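Local atomic coordinates of HTH-type transcriptional regulator cbl (Escherichia coli K12, PDB entry 2FYI), a protein that acts as a LysR-family transcription factor, probably an accessory regulator of the cys regulon, represented here by its cofactor-binding domain. Residues A[59-73]-A[191-205]. Sequence-based numbering, arbitrary orientation.
Sequences LQNGEADIGIASERL and VWLGLKRGQLQRNYV
Strand 66-69 and strand 189-196 run antiparallel in the central sheet of a periplasmic-binding-protein-like subdomain of the cofactor-binding domain, where strand 66-69 is also flanked by the parallel strand 14-20. G67 and G194 form one hydrogen-bonded pair: G194 N reaches G67 O at 2.8 Å within the carbonyl plane, and G67 N returns a nearly straight bond (N-H...O angle 171°) to G194 O. A69 and W192 form the next, with W192 N 2.8 Å from A69 O. Over the glycines, L59 from the end of helix 52-61 lays CD1 3.6 Å from G194 O, while CD1 of L73 also leans on this strand. On the face of I68 and L193, I68 splits its branches: CG1 lies 3.8 Å from L193 CD2, the two side chains running side by side, and CG2 meets V191 CG1. I66 CG1 touches both L195 CD2 and V205 CG1, joining the sheet to helix 203-212. Beyond the paired residues, one water bridges D65 O and K196 N, and another D65 OD1 and Q201 OE1; D65 OD2 accepts a hydrogen bond from T17 N. K196, extended until a bend at chi4 (82°), passes L59 O and donates a hydrogen bond from NZ to Q60 O (3.1 Å), the nitrogen lying 18° out of the carbonyl plane.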
ATOM      1  N   LEU A  59       5.348   5.988  17.721  1.00 34.05           N
ATOM      2  CA  LEU A  59       4.747   6.223  19.013  1.00 34.10           C
ATOM      3  C   LEU A  59       5.817   6.365  20.068  1.00 35.71           C
ATOM      4  O   LEU A  59       5.744   7.278  20.880  1.00 35.37           O
ATOM      5  CB  LEU A  59       3.779   5.112  19.383  1.00 32.47           C
ATOM      6  CG  LEU A  59       2.378   5.140  18.784  1.00 30.90           C
ATOM      7  CD1 LEU A  59       1.562   3.979  19.328  1.00 30.27           C
ATOM      8  CD2 LEU A  59       1.707   6.441  19.103  1.00 29.85           C
ATOM      9  N   GLN A  60       6.811   5.481  20.064  1.00 37.83           N
ATOM     10  CA  GLN A  60       7.888   5.566  21.045  1.00 41.84           C
ATOM     11  C   GLN A  60       8.562   6.929  21.007  1.00 41.42           C
ATOM     12  O   GLN A  60       8.881   7.474  22.042  1.00 42.51           O
ATOM     13  CB  GLN A  60       8.921   4.459  20.843  1.00 43.27           C
ATOM     14  CG  GLN A  60       8.335   3.020  20.948  1.00 46.67           C
ATOM     15  CD  GLN A  60       9.167   1.942  20.186  1.00 47.58           C
ATOM     16  OE1 GLN A  60      10.403   2.061  20.068  1.00 50.20           O
ATOM     17  NE2 GLN A  60       8.485   0.891  19.667  1.00 48.91           N
ATOM     18  N   ASN A  61       8.744   7.486  19.817  1.00 41.04           N
ATOM     19  CA  ASN A  61       9.412   8.770  19.620  1.00 41.40           C
ATOM     20  C   ASN A  61       8.548   9.996  19.804  1.00 41.26           C
ATOM     21  O   ASN A  61       9.040  11.104  19.736  1.00 42.11           O
ATOM     22  CB  ASN A  61       9.914   8.848  18.184  1.00 42.88           C
ATOM     23  CG  ASN A  61      10.968   7.811  17.888  1.00 44.54           C
ATOM     24  OD1 ASN A  61      11.654   7.343  18.800  1.00 44.68           O
ATOM     25  ND2 ASN A  61      11.103   7.434  16.607  1.00 44.73           N
ATOM     26  N   GLY A  62       7.251   9.820  19.966  1.00 41.15           N
ATOM     27  CA  GLY A  62       6.361  10.967  20.003  1.00 40.84           C
ATOM     28  C   GLY A  62       6.105  11.619  18.654  1.00 41.24           C
ATOM     29  O   GLY A  62       5.443  12.624  18.575  1.00 40.51           O
ATOM     30  N   GLU A  63       6.620  11.039  17.583  1.00 43.05           N
ATOM     31  CA  GLU A  63       6.310  11.499  16.224  1.00 44.29           C
ATOM     32  C   GLU A  63       4.850  11.299  15.835  1.00 43.67           C
ATOM     33  O   GLU A  63       4.398  11.892  14.846  1.00 44.55           O
ATOM     34  CB  GLU A  63       7.140  10.758  15.186  1.00 46.46           C
ATOM     35  CG  GLU A  63       8.617  10.946  15.292  1.00 50.20           C
ATOM     36  CD  GLU A  63       8.978  12.403  15.269  1.00 53.40           C
ATOM     37  OE1 GLU A  63       8.277  13.191  14.594  1.00 54.98           O
ATOM     38  OE2 GLU A  63       9.959  12.784  15.952  1.00 55.96           O
ATOM     39  N   ALA A  64       4.136  10.435  16.565  1.00 41.21           N
ATOM     40  CA  ALA A  64       2.708  10.270  16.368  1.00 38.46           C
ATOM     41  C   ALA A  64       2.040  10.232  17.719  1.00 37.50           C
ATOM     42  O   ALA A  64       2.619   9.765  18.678  1.00 36.99           O
ATOM     43  CB  ALA A  64       2.429   9.012  15.611  1.00 37.06           C
ATOM     44  N   ASP A  65       0.811  10.709  17.780  1.00 37.01           N
ATOM     45  CA  ASP A  65       0.032  10.694  18.991  1.00 37.05           C
ATOM     46  C   ASP A  65      -0.668   9.335  19.211  1.00 36.50           C
ATOM     47  O   ASP A  65      -0.581   8.771  20.288  1.00 36.57           O
ATOM     48  CB  ASP A  65      -0.957  11.874  18.960  1.00 39.59           C
ATOM     49  CG  ASP A  65      -0.263  13.250  18.640  1.00 43.09           C
ATOM     50  OD1 ASP A  65       0.757  13.605  19.292  1.00 44.72           O
ATOM     51  OD2 ASP A  65      -0.748  14.019  17.755  1.00 44.16           O
ATOM     52  N   ILE A  66      -1.341   8.812  18.185  1.00 35.69           N
ATOM     53  CA  ILE A  66      -2.063   7.533  18.256  1.00 35.07           C
ATOM     54  C   ILE A  66      -1.589   6.571  17.167  1.00 35.73           C
ATOM     55  O   ILE A  66      -1.402   6.987  16.023  1.00 36.29           O
ATOM     56  CB  ILE A  66      -3.572   7.746  18.039  1.00 34.58           C
ATOM     57  CG1 ILE A  66      -4.089   8.788  19.010  1.00 34.48           C
ATOM     58  CG2 ILE A  66      -4.339   6.482  18.254  1.00 33.04           C
ATOM     59  CD1 ILE A  66      -5.390   9.335  18.613  1.00 34.53           C
ATOM     60  N   GLY A  67      -1.395   5.298  17.516  1.00 35.55           N
ATOM     61  CA  GLY A  67      -1.016   4.292  16.539  1.00 35.48           C
ATOM     62  C   GLY A  67      -2.169   3.327  16.355  1.00 36.10           C
ATOM     63  O   GLY A  67      -2.808   2.927  17.334  1.00 36.61           O
ATOM     64  N   ILE A  68      -2.454   2.955  15.107  1.00 35.87           N
ATOM     65  CA  ILE A  68      -3.555   2.019  14.845  1.00 35.80           C
ATOM     66  C   ILE A  68      -3.135   0.926  13.889  1.00 36.46           C
ATOM     67  O   ILE A  68      -2.791   1.193  12.722  1.00 37.35           O
ATOM     68  CB  ILE A  68      -4.776   2.728  14.256  1.00 35.92           C
ATOM     69  CG1 ILE A  68      -5.325   3.751  15.260  1.00 36.00           C
ATOM     70  CG2 ILE A  68      -5.829   1.722  13.885  1.00 35.25           C
ATOM     71  CD1 ILE A  68      -5.909   5.009  14.616  1.00 35.81           C
ATOM     72  N   ALA A  69      -3.158  -0.309  14.388  1.00 36.38           N
ATOM     73  CA  ALA A  69      -2.731  -1.469  13.599  1.00 36.81           C
ATOM     74  C   ALA A  69      -3.258  -2.751  14.219  1.00 38.55           C
ATOM     75  O   ALA A  69      -3.766  -2.745  15.351  1.00 38.56           O
ATOM     76  CB  ALA A  69      -1.237  -1.514  13.505  1.00 36.44           C
ATOM     77  N   SER A  70      -3.152  -3.854  13.478  1.00 40.77           N
ATOM     78  CA  SER A  70      -3.576  -5.160  14.021  1.00 42.26           C
ATOM     79  C   SER A  70      -2.424  -5.909  14.674  1.00 43.84           C
ATOM     80  O   SER A  70      -2.646  -6.855  15.390  1.00 43.62           O
ATOM     81  CB  SER A  70      -4.194  -6.053  12.936  1.00 41.31           C
ATOM     82  OG  SER A  70      -5.448  -5.587  12.474  1.00 40.19           O
ATOM     83  N   GLU A  71      -1.193  -5.493  14.415  1.00 46.55           N
ATOM     84  CA  GLU A  71      -0.045  -6.239  14.891  1.00 49.49           C
ATOM     85  C   GLU A  71       0.837  -5.391  15.799  1.00 49.55           C
ATOM     86  O   GLU A  71       0.808  -4.161  15.755  1.00 49.25           O
ATOM     87  CB  GLU A  71       0.773  -6.764  13.708  1.00 51.99           C
ATOM     88  CG  GLU A  71      -0.042  -7.568  12.682  1.00 55.80           C
ATOM     89  CD  GLU A  71      -0.435  -8.990  13.180  1.00 58.19           C
ATOM     90  OE1 GLU A  71       0.205  -9.516  14.138  1.00 59.72           O
ATOM     91  OE2 GLU A  71      -1.379  -9.587  12.593  1.00 58.79           O
ATOM     92  N   ARG A  72       1.595  -6.062  16.656  1.00 49.72           N
ATOM     93  CA  ARG A  72       2.692  -5.429  17.392  1.00 49.89           C
ATOM     94  C   ARG A  72       2.388  -4.238  18.271  1.00 48.60           C
ATOM     95  O   ARG A  72       3.296  -3.463  18.469  1.00 50.70           O
ATOM     96  CB  ARG A  72       3.759  -4.886  16.413  1.00 51.55           C
ATOM     97  CG  ARG A  72       4.371  -5.884  15.484  1.00 54.81           C
ATOM     98  CD  ARG A  72       5.860  -5.806  15.614  1.00 58.06           C
ATOM     99  NE  ARG A  72       6.571  -6.443  14.506  1.00 61.00           N
ATOM    100  CZ  ARG A  72       7.833  -6.146  14.171  1.00 62.91           C
ATOM    101  NH1 ARG A  72       8.523  -5.227  14.862  1.00 62.71           N
ATOM    102  NH2 ARG A  72       8.413  -6.759  13.138  1.00 64.19           N
ATOM    103  N   LEU A  73       1.180  -4.007  18.766  1.00 46.07           N
ATOM    104  CA  LEU A  73       1.001  -2.800  19.578  1.00 43.44           C
ATOM    105  C   LEU A  73       0.664  -3.265  20.940  1.00 43.89           C
ATOM    106  O   LEU A  73       0.996  -2.619  21.928  1.00 44.52           O
ATOM    107  CB  LEU A  73      -0.106  -1.855  19.061  1.00 40.72           C
ATOM    108  CG  LEU A  73       0.101  -1.081  17.747  1.00 38.56           C
ATOM    109  CD1 LEU A  73      -1.043  -0.137  17.438  1.00 36.35           C
ATOM    110  CD2 LEU A  73       1.411  -0.350  17.757  1.00 37.77           C
ATOM    111  N   VAL A 191      -7.984  -4.994  16.036  1.00 31.87           N
ATOM    112  CA  VAL A 191      -7.312  -3.768  15.667  1.00 30.98           C
ATOM    113  C   VAL A 191      -7.125  -2.980  16.935  1.00 31.31           C
ATOM    114  O   VAL A 191      -8.087  -2.755  17.657  1.00 30.49           O
ATOM    115  CB  VAL A 191      -8.120  -2.920  14.723  1.00 29.91           C
ATOM    116  CG1 VAL A 191      -7.324  -1.703  14.415  1.00 29.60           C
ATOM    117  CG2 VAL A 191      -8.398  -3.673  13.487  1.00 28.97           C
ATOM    118  N   TRP A 192      -5.885  -2.564  17.190  1.00 31.86           N
ATOM    119  CA  TRP A 192      -5.536  -1.861  18.406  1.00 31.37           C
ATOM    120  C   TRP A 192      -5.342  -0.389  18.194  1.00 31.82           C
ATOM    121  O   TRP A 192      -4.886   0.074  17.126  1.00 33.87           O
ATOM    122  CB  TRP A 192      -4.260  -2.423  18.991  1.00 32.43           C
ATOM    123  CG  TRP A 192      -4.348  -3.878  19.262  1.00 33.28           C
ATOM    124  CD1 TRP A 192      -4.002  -4.890  18.417  1.00 33.50           C
ATOM    125  CD2 TRP A 192      -4.807  -4.498  20.467  1.00 32.98           C
ATOM    126  NE1 TRP A 192      -4.233  -6.107  19.022  1.00 33.54           N
ATOM    127  CE2 TRP A 192      -4.719  -5.898  20.278  1.00 32.40           C
ATOM    128  CE3 TRP A 192      -5.279  -4.007  21.684  1.00 33.47           C
ATOM    129  CZ2 TRP A 192      -5.076  -6.806  21.241  1.00 32.06           C
ATOM    130  CZ3 TRP A 192      -5.641  -4.928  22.666  1.00 33.63           C
ATOM    131  CH2 TRP A 192      -5.538  -6.316  22.427  1.00 33.03           C
ATOM    132  N   LEU A 193      -5.688   0.344  19.240  1.00 30.83           N
ATOM    133  CA  LEU A 193      -5.414   1.737  19.344  1.00 29.59           C
ATOM    134  C   LEU A 193      -4.341   1.814  20.418  1.00 30.05           C
ATOM    135  O   LEU A 193      -4.565   1.361  21.551  1.00 29.96           O
ATOM    136  CB  LEU A 193      -6.656   2.407  19.852  1.00 29.55           C
ATOM    137  CG  LEU A 193      -7.864   2.250  18.944  1.00 29.61           C
ATOM    138  CD1 LEU A 193      -9.125   2.130  19.781  1.00 28.05           C
ATOM    139  CD2 LEU A 193      -7.927   3.431  17.959  1.00 29.78           C
ATOM    140  N   GLY A 194      -3.174   2.352  20.062  1.00 29.71           N
ATOM    141  CA  GLY A 194      -2.074   2.460  21.008  1.00 30.56           C
ATOM    142  C   GLY A 194      -1.662   3.890  21.328  1.00 31.90           C
ATOM    143  O   GLY A 194      -1.797   4.790  20.501  1.00 33.25           O
ATOM    144  N   LEU A 195      -1.167   4.103  22.542  1.00 32.09           N
ATOM    145  CA  LEU A 195      -0.567   5.383  22.926  1.00 31.81           C
ATOM    146  C   LEU A 195       0.741   5.063  23.609  1.00 31.97           C
ATOM    147  O   LEU A 195       0.918   3.937  24.133  1.00 32.20           O
ATOM    148  CB  LEU A 195      -1.451   6.125  23.937  1.00 31.68           C
ATOM    149  CG  LEU A 195      -2.875   6.398  23.494  1.00 31.56           C
ATOM    150  CD1 LEU A 195      -3.773   6.748  24.643  1.00 30.71           C
ATOM    151  CD2 LEU A 195      -2.795   7.517  22.498  1.00 32.30           C
ATOM    152  N   LYS A 196       1.642   6.043  23.641  1.00 31.38           N
ATOM    153  CA  LYS A 196       2.861   5.902  24.430  1.00 32.01           C
ATOM    154  C   LYS A 196       2.542   5.839  25.921  1.00 31.93           C
ATOM    155  O   LYS A 196       1.774   6.656  26.448  1.00 31.71           O
ATOM    156  CB  LYS A 196       3.791   7.061  24.144  1.00 32.38           C
ATOM    157  CG  LYS A 196       5.126   7.019  24.836  1.00 32.14           C
ATOM    158  CD  LYS A 196       5.881   8.232  24.329  1.00 33.17           C
ATOM    159  CE  LYS A 196       6.966   8.680  25.269  1.00 33.49           C
ATOM    160  NZ  LYS A 196       8.147   7.844  25.039  1.00 33.65           N
ATOM    161  N   ARG A 197       3.117   4.863  26.602  1.00 32.33           N
ATOM    162  CA  ARG A 197       2.833   4.680  28.028  1.00 33.13           C
ATOM    163  C   ARG A 197       3.420   5.794  28.886  1.00 32.62           C
ATOM    164  O   ARG A 197       4.503   6.296  28.600  1.00 32.35           O
ATOM    165  CB  ARG A 197       3.375   3.339  28.475  1.00 34.29           C
ATOM    166  CG  ARG A 197       3.191   3.023  29.900  1.00 35.79           C
ATOM    167  CD  ARG A 197       3.835   1.700  30.129  1.00 37.67           C
ATOM    168  NE  ARG A 197       3.048   0.639  29.511  1.00 39.57           N
ATOM    169  CZ  ARG A 197       1.957   0.118  30.077  1.00 40.96           C
ATOM    170  NH1 ARG A 197       1.543   0.581  31.270  1.00 42.23           N
ATOM    171  NH2 ARG A 197       1.285  -0.859  29.470  1.00 40.22           N
ATOM    172  N   GLY A 198       2.698   6.189  29.930  1.00 32.65           N
ATOM    173  CA  GLY A 198       3.106   7.316  30.769  1.00 32.71           C
ATOM    174  C   GLY A 198       3.129   8.675  30.066  1.00 33.48           C
ATOM    175  O   GLY A 198       3.603   9.656  30.620  1.00 34.16           O
ATOM    176  N   GLN A 199       2.615   8.768  28.849  1.00 33.22           N
ATOM    177  CA  GLN A 199       2.650  10.040  28.147  1.00 32.66           C
ATOM    178  C   GLN A 199       1.411  10.913  28.441  1.00 31.80           C
ATOM    179  O   GLN A 199       0.282  10.424  28.384  1.00 32.72           O
ATOM    180  CB  GLN A 199       2.789   9.777  26.647  1.00 34.12           C
ATOM    181  CG  GLN A 199       3.140  10.989  25.806  1.00 35.92           C
ATOM    182  CD  GLN A 199       4.357  11.731  26.346  1.00 37.21           C
ATOM    183  OE1 GLN A 199       5.272  11.118  26.942  1.00 38.12           O
ATOM    184  NE2 GLN A 199       4.375  13.057  26.154  1.00 36.77           N
ATOM    185  N   LEU A 200       1.620  12.189  28.777  1.00 29.72           N
ATOM    186  CA  LEU A 200       0.536  13.182  28.822  1.00 27.93           C
ATOM    187  C   LEU A 200       0.044  13.558  27.408  1.00 28.21           C
ATOM    188  O   LEU A 200       0.830  13.548  26.450  1.00 28.45           O
ATOM    189  CB  LEU A 200       1.025  14.440  29.531  1.00 26.93           C
ATOM    190  CG  LEU A 200       1.443  14.395  31.011  1.00 26.30           C
ATOM    191  CD1 LEU A 200       1.658  15.814  31.552  1.00 25.25           C
ATOM    192  CD2 LEU A 200       0.402  13.666  31.848  1.00 25.59           C
ATOM    193  N   GLN A 201      -1.237  13.907  27.269  1.00 28.16           N
ATOM    194  CA  GLN A 201      -1.806  14.258  25.955  1.00 27.72           C
ATOM    195  C   GLN A 201      -2.724  15.485  25.948  1.00 28.71           C
ATOM    196  O   GLN A 201      -3.182  15.947  27.005  1.00 28.72           O
ATOM    197  CB  GLN A 201      -2.581  13.085  25.398  1.00 27.47           C
ATOM    198  CG  GLN A 201      -1.781  11.784  25.311  1.00 28.09           C
ATOM    199  CD  GLN A 201      -0.894  11.693  24.063  1.00 28.03           C
ATOM    200  OE1 GLN A 201      -0.873  12.599  23.205  1.00 28.26           O
ATOM    201  NE2 GLN A 201      -0.167  10.592  23.954  1.00 27.08           N
ATOM    202  N   ARG A 202      -2.984  16.010  24.745  1.00 29.30           N
ATOM    203  CA  ARG A 202      -3.976  17.085  24.533  1.00 29.72           C
ATOM    204  C   ARG A 202      -5.380  16.520  24.678  1.00 29.76           C
ATOM    205  O   ARG A 202      -5.587  15.319  24.478  1.00 30.91           O
ATOM    206  CB  ARG A 202      -3.840  17.668  23.126  1.00 30.90           C
ATOM    207  CG  ARG A 202      -2.514  18.384  22.829  1.00 32.00           C
ATOM    208  CD  ARG A 202      -2.477  19.733  23.520  1.00 33.01           C
ATOM    209  NE  ARG A 202      -3.828  20.287  23.628  1.00 33.65           N
ATOM    210  CZ  ARG A 202      -4.399  21.081  22.723  1.00 33.97           C
ATOM    211  NH1 ARG A 202      -3.747  21.457  21.626  1.00 34.63           N
ATOM    212  NH2 ARG A 202      -5.628  21.515  22.924  1.00 34.16           N
ATOM    213  N   ASN A 203      -6.356  17.358  24.990  1.00 29.47           N
ATOM    214  CA  ASN A 203      -7.706  16.850  25.246  1.00 30.21           C
ATOM    215  C   ASN A 203      -8.286  16.048  24.083  1.00 30.66           C
ATOM    216  O   ASN A 203      -8.942  15.018  24.291  1.00 30.90           O
ATOM    217  CB  ASN A 203      -8.659  17.979  25.649  1.00 31.31           C
ATOM    218  CG  ASN A 203      -8.826  19.036  24.560  1.00 32.24           C
ATOM    219  OD1 ASN A 203      -7.854  19.626  24.099  1.00 32.81           O
ATOM    220  ND2 ASN A 203     -10.073  19.278  24.148  1.00 32.47           N
ATOM    221  N   TYR A 204      -8.030  16.509  22.856  1.00 30.58           N
ATOM    222  CA  TYR A 204      -8.581  15.860  21.670  1.00 30.50           C
ATOM    223  C   TYR A 204      -8.061  14.431  21.377  1.00 30.89           C
ATOM    224  O   TYR A 204      -8.753  13.645  20.709  1.00 31.10           O
ATOM    225  CB  TYR A 204      -8.471  16.755  20.442  1.00 30.27           C
ATOM    226  CG  TYR A 204      -7.089  17.226  20.131  1.00 30.76           C
ATOM    227  CD1 TYR A 204      -6.737  18.571  20.294  1.00 31.62           C
ATOM    228  CD2 TYR A 204      -6.116  16.344  19.662  1.00 30.74           C
ATOM    229  CE1 TYR A 204      -5.432  19.033  19.990  1.00 31.59           C
ATOM    230  CE2 TYR A 204      -4.804  16.781  19.354  1.00 31.14           C
ATOM    231  CZ  TYR A 204      -4.468  18.126  19.517  1.00 31.50           C
ATOM    232  OH  TYR A 204      -3.184  18.570  19.219  1.00 31.41           O
ATOM    233  N   VAL A 205      -6.866  14.088  21.861  1.00 30.52           N
ATOM    234  CA  VAL A 205      -6.343  12.736  21.644  1.00 30.02           C
ATOM    235  C   VAL A 205      -7.223  11.836  22.471  1.00 30.90           C
ATOM    236  O   VAL A 205      -7.691  10.811  21.993  1.00 30.69           O
ATOM    237  CB  VAL A 205      -4.892  12.571  22.155  1.00 29.35           C
ATOM    238  CG1 VAL A 205      -4.429  11.103  22.080  1.00 27.19           C
ATOM    239  CG2 VAL A 205      -3.958  13.511  21.433  1.00 29.05           C
TER
HETATM  240  O   HOH W   1       1.192   8.562  22.308  1.00 22.71           O
HETATM  241  O   HOH W   2       1.194  12.851  21.724  1.00 49.81           O